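Local atomic coordinates of glutamate--tRNA ligase (Elizabethkingia anophelis, PDB entry 6B1Z), a protein that catalyses the ATP-dependent attachment of glutamate to its cognate tRNA, the charging step that supplies glutamyl-tRNA for protein synthesis. Residues A[10-21]-A[217-229]. Residues are numbered along the deposited sequence; the frame is centred on the assembly and turned at random.
Sequences EKVRVRFAPSPT and DDHEMKITHVIRG. With FMT (formic acid), chain C; EDO (1,2-ethanediol), chain V.
Arg15 meets Asp218 side-on in a two-pronged salt bridge, NE reaching OD2 at 2.8 Å and NH2 reaching OD1 at 2.9 Å. The two flat groups are not coplanar: their planes lie 43° apart, OD1 receives NH2 on its syn lone pair, and OD2 is approached from above the carboxylate plane. The bend at chi2 carries the Arg15 chain toward Asp218; on the way CD passes 3.9 Å from Ile223 CG2, while Val226 CG1 lies over one guanidinium face, toward the rim. The edge carrying NH1 and NH2 grips a formic acid, probably from the crystallisation liquor, through O1 and O2; Arg228 NH1 bonds the same O2. Two arginines on one carboxylic acid are consistent with the glutamate pocket of glutamyl-tRNA synthetases. Asp218 OD2 has a second cationic partner in Arg49.

Arg13 also works side-on, but NE and NH2 converge in the guanidinium plane on one acceptor, O of Met221, the first residue past helix 210-220, which a Schellman motif with Lys222 at C-prime ends; Glu79 and Asp45 take Arg13 NH1. In this Rossmann-type class I catalytic domain, strands 13-16 and 225-229 run side by side at 30°, yet direct backbone bonds gather at Arg13 O, from Thr224 N (2.9 Å) just ahead of the strand and weakly from His225 N. Thr224 OG1, held between backbone N and carbonyl carbon (chi1 62°), accepts a nearly straight bond from Arg13 N and shares a 2.7 Å hydrogen bond with His225 ND1, in which either could be the donor. Farther along, a water bridges Arg15 N, His225 O and Ile227 N, and Val14 CG1 rests against His225 CB at 4.1 Å.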
# COMPACT_ATOMS: atom_id res chain seq x y z
N GLU A 10 3.46 -9.41 -29.65
CA GLU A 10 4.63 -9.70 -28.83
C GLU A 10 4.79 -8.66 -27.73
O GLU A 10 5.34 -8.94 -26.66
CB GLU A 10 5.89 -9.75 -29.69
N LYS A 11 4.30 -7.44 -27.98
CA LYS A 11 4.45 -6.35 -27.03
C LYS A 11 3.55 -6.60 -25.82
O LYS A 11 2.33 -6.66 -25.96
CB LYS A 11 4.10 -5.02 -27.68
CG LYS A 11 4.51 -3.78 -26.88
CD LYS A 11 5.91 -3.32 -27.27
CE LYS A 11 6.00 -1.80 -27.31
NZ LYS A 11 6.05 -1.19 -25.95
N VAL A 12 4.17 -6.72 -24.65
CA VAL A 12 3.42 -6.91 -23.41
C VAL A 12 2.63 -5.64 -23.09
O VAL A 12 3.16 -4.52 -23.18
CB VAL A 12 4.37 -7.29 -22.27
CG1 VAL A 12 3.71 -7.13 -20.92
CG2 VAL A 12 4.87 -8.72 -22.48
N ARG A 13 1.36 -5.81 -22.74
CA ARG A 13 0.52 -4.70 -22.29
C ARG A 13 -0.27 -5.15 -21.07
O ARG A 13 -1.01 -6.14 -21.15
CB ARG A 13 -0.41 -4.23 -23.41
CG ARG A 13 0.34 -3.60 -24.58
CD ARG A 13 -0.56 -3.23 -25.74
NE ARG A 13 -1.68 -2.37 -25.36
CZ ARG A 13 -1.60 -1.06 -25.09
NH1 ARG A 13 -0.43 -0.42 -25.14
NH2 ARG A 13 -2.70 -0.41 -24.75
N VAL A 14 -0.09 -4.45 -19.95
CA VAL A 14 -0.77 -4.75 -18.70
C VAL A 14 -1.58 -3.52 -18.29
O VAL A 14 -1.30 -2.41 -18.73
CB VAL A 14 0.21 -5.15 -17.58
CG1 VAL A 14 0.99 -6.40 -17.96
CG2 VAL A 14 1.16 -3.97 -17.27
N ARG A 15 -2.57 -3.72 -17.42
CA ARG A 15 -3.33 -2.58 -16.94
C ARG A 15 -3.66 -2.71 -15.46
O ARG A 15 -4.02 -3.78 -14.97
CB ARG A 15 -4.62 -2.36 -17.76
CG ARG A 15 -5.83 -3.24 -17.38
CD ARG A 15 -5.57 -4.74 -17.55
NE ARG A 15 -6.81 -5.51 -17.42
CZ ARG A 15 -7.34 -5.92 -16.27
NH1 ARG A 15 -6.74 -5.66 -15.11
NH2 ARG A 15 -8.49 -6.60 -16.29
N PHE A 16 -3.53 -1.59 -14.76
CA PHE A 16 -4.03 -1.44 -13.41
C PHE A 16 -5.43 -0.86 -13.53
O PHE A 16 -5.60 0.19 -14.17
CB PHE A 16 -3.09 -0.53 -12.61
CG PHE A 16 -3.44 -0.40 -11.16
CD1 PHE A 16 -3.69 -1.51 -10.38
CD2 PHE A 16 -3.48 0.86 -10.56
CE1 PHE A 16 -4.00 -1.39 -9.05
CE2 PHE A 16 -3.79 0.99 -9.20
CZ PHE A 16 -4.05 -0.14 -8.45
N ALA A 17 -6.42 -1.55 -12.97
CA ALA A 17 -7.83 -1.21 -13.15
C ALA A 17 -8.48 -1.03 -11.79
O ALA A 17 -9.34 -1.83 -11.40
CB ALA A 17 -8.54 -2.27 -13.98
N PRO A 18 -8.10 0.01 -11.05
CA PRO A 18 -8.80 0.38 -9.83
C PRO A 18 -10.11 1.09 -10.13
O PRO A 18 -10.26 1.80 -11.14
CB PRO A 18 -7.82 1.32 -9.14
CG PRO A 18 -7.19 2.06 -10.28
CD PRO A 18 -7.05 1.00 -11.38
N SER A 19 -11.05 0.90 -9.26
CA SER A 19 -12.26 1.71 -9.23
C SER A 19 -12.05 2.95 -8.36
O SER A 19 -11.29 2.91 -7.39
CB SER A 19 -13.44 0.90 -8.69
OG SER A 19 -13.13 0.30 -7.45
N PRO A 20 -12.72 4.10 -8.73
CA PRO A 20 -12.62 5.34 -7.94
C PRO A 20 -13.56 5.32 -6.74
O PRO A 20 -14.46 6.16 -6.59
CB PRO A 20 -13.01 6.41 -8.97
CG PRO A 20 -14.04 5.74 -9.78
CD PRO A 20 -13.56 4.30 -9.93
N THR A 21 -13.34 4.35 -5.85
CA THR A 21 -14.27 4.01 -4.78
C THR A 21 -13.61 4.11 -3.40
O THR A 21 -14.06 3.46 -2.45
CB THR A 21 -14.83 2.61 -5.00
OG1 THR A 21 -13.76 1.68 -5.18
CG2 THR A 21 -15.73 2.57 -6.24
N ASP A 217 -12.82 -4.16 -22.67
CA ASP A 217 -11.72 -3.21 -22.72
C ASP A 217 -10.36 -3.88 -22.75
O ASP A 217 -9.42 -3.31 -23.32
CB ASP A 217 -11.81 -2.23 -21.55
CG ASP A 217 -12.98 -1.25 -21.68
OD1 ASP A 217 -13.52 -1.08 -22.81
OD2 ASP A 217 -13.35 -0.64 -20.67
N ASP A 218 -10.20 -5.04 -22.13
CA ASP A 218 -8.94 -5.77 -22.28
C ASP A 218 -8.73 -6.18 -23.73
O ASP A 218 -7.61 -6.12 -24.24
CB ASP A 218 -8.90 -6.97 -21.33
CG ASP A 218 -8.77 -6.54 -19.89
OD1 ASP A 218 -9.02 -7.37 -18.99
OD2 ASP A 218 -8.42 -5.35 -19.66
N HIS A 219 -9.80 -6.57 -24.42
CA HIS A 219 -9.70 -6.86 -25.84
C HIS A 219 -9.36 -5.60 -26.64
O HIS A 219 -8.39 -5.59 -27.42
CB HIS A 219 -11.02 -7.47 -26.32
CG HIS A 219 -11.04 -7.77 -27.79
ND1 HIS A 219 -10.35 -8.83 -28.34
CD2 HIS A 219 -11.66 -7.15 -28.82
CE1 HIS A 219 -10.55 -8.85 -29.65
NE2 HIS A 219 -11.34 -7.84 -29.96
N GLU A 220 -10.14 -4.52 -26.46
CA GLU A 220 -9.94 -3.31 -27.24
C GLU A 220 -8.57 -2.69 -27.00
O GLU A 220 -7.96 -2.14 -27.93
CB GLU A 220 -11.04 -2.29 -26.93
CG GLU A 220 -12.43 -2.70 -27.42
CD GLU A 220 -12.50 -2.93 -28.91
OE1 GLU A 220 -12.62 -1.94 -29.66
OE2 GLU A 220 -12.43 -4.10 -29.34
N MET A 221 -8.08 -2.74 -25.76
CA MET A 221 -6.80 -2.12 -25.42
C MET A 221 -5.63 -3.08 -25.63
O MET A 221 -4.50 -2.74 -25.26
CB MET A 221 -6.82 -1.62 -23.98
CG MET A 221 -7.89 -0.56 -23.73
SD MET A 221 -7.83 0.11 -22.06
CE MET A 221 -9.03 1.45 -22.24
N LYS A 222 -5.89 -4.25 -26.23
CA LYS A 222 -4.85 -5.20 -26.61
C LYS A 222 -4.01 -5.62 -25.41
O LYS A 222 -2.78 -5.76 -25.50
CB LYS A 222 -3.99 -4.65 -27.76
CG LYS A 222 -4.83 -4.30 -29.01
CD LYS A 222 -4.00 -4.21 -30.27
CE LYS A 222 -4.84 -3.70 -31.43
NZ LYS A 222 -6.03 -4.57 -31.72
N ILE A 223 -4.68 -5.82 -24.28
CA ILE A 223 -4.02 -6.31 -23.07
C ILE A 223 -3.57 -7.75 -23.28
O ILE A 223 -4.33 -8.59 -23.79
CB ILE A 223 -4.97 -6.20 -21.87
CG1 ILE A 223 -5.35 -4.73 -21.63
CG2 ILE A 223 -4.36 -6.83 -20.61
CD1 ILE A 223 -4.15 -3.79 -21.42
N THR A 224 -2.33 -8.05 -22.88
CA THR A 224 -1.79 -9.40 -23.02
C THR A 224 -1.78 -10.19 -21.72
O THR A 224 -1.86 -11.43 -21.76
CB THR A 224 -0.36 -9.34 -23.57
OG1 THR A 224 0.50 -8.64 -22.65
CG2 THR A 224 -0.31 -8.64 -24.93
N HIS A 225 -1.65 -9.52 -20.57
CA HIS A 225 -1.52 -10.19 -19.28
C HIS A 225 -2.37 -9.43 -18.28
O HIS A 225 -2.14 -8.24 -18.05
CB HIS A 225 -0.06 -10.24 -18.81
CG HIS A 225 0.84 -11.05 -19.68
ND1 HIS A 225 1.29 -10.60 -20.91
CD2 HIS A 225 1.38 -12.28 -19.51
CE1 HIS A 225 2.07 -11.52 -21.45
NE2 HIS A 225 2.15 -12.54 -20.61
N VAL A 226 -3.32 -10.13 -17.68
CA VAL A 226 -4.19 -9.58 -16.64
C VAL A 226 -3.64 -10.06 -15.30
O VAL A 226 -3.73 -11.25 -14.97
CB VAL A 226 -5.65 -10.02 -16.83
CG1 VAL A 226 -6.50 -9.63 -15.64
CG2 VAL A 226 -6.20 -9.42 -18.11
N ILE A 227 -3.07 -9.13 -14.53
CA ILE A 227 -2.50 -9.40 -13.21
C ILE A 227 -3.43 -8.78 -12.19
O ILE A 227 -3.67 -7.57 -12.23
CB ILE A 227 -1.09 -8.82 -13.08
CG1 ILE A 227 -0.16 -9.37 -14.16
CG2 ILE A 227 -0.55 -9.10 -11.67
CD1 ILE A 227 1.22 -8.68 -14.25
N ARG A 228 -3.98 -9.60 -11.29
CA ARG A 228 -5.00 -9.08 -10.38
C ARG A 228 -5.10 -9.98 -9.15
O ARG A 228 -4.48 -11.04 -9.08
CB ARG A 228 -6.35 -8.96 -11.09
CG ARG A 228 -6.93 -10.29 -11.53
CD ARG A 228 -8.15 -10.08 -12.43
NE ARG A 228 -8.76 -11.36 -12.76
CZ ARG A 228 -9.72 -11.55 -13.67
NH1 ARG A 228 -10.16 -10.52 -14.39
NH2 ARG A 228 -10.20 -12.77 -13.86
N GLY A 229 -5.91 -9.53 -8.16
CA GLY A 229 -6.04 -10.27 -6.92
C GLY A 229 -6.91 -11.51 -7.04
O GLY A 229 -7.78 -11.62 -7.91
C FMT C . -9.52 -6.95 -13.05
O1 FMT C . -8.36 -6.56 -12.87
O2 FMT C . -9.88 -7.66 -14.00
C1 EDO V . -11.27 -9.20 -17.19
O1 EDO V . -12.50 -9.61 -16.58
C2 EDO V . -10.65 -10.38 -17.91
O2 EDO V . -9.88 -9.91 -19.03
O HOH W 1 -0.74 -6.37 -27.42
O HOH W 2 -2.62 -6.43 -15.96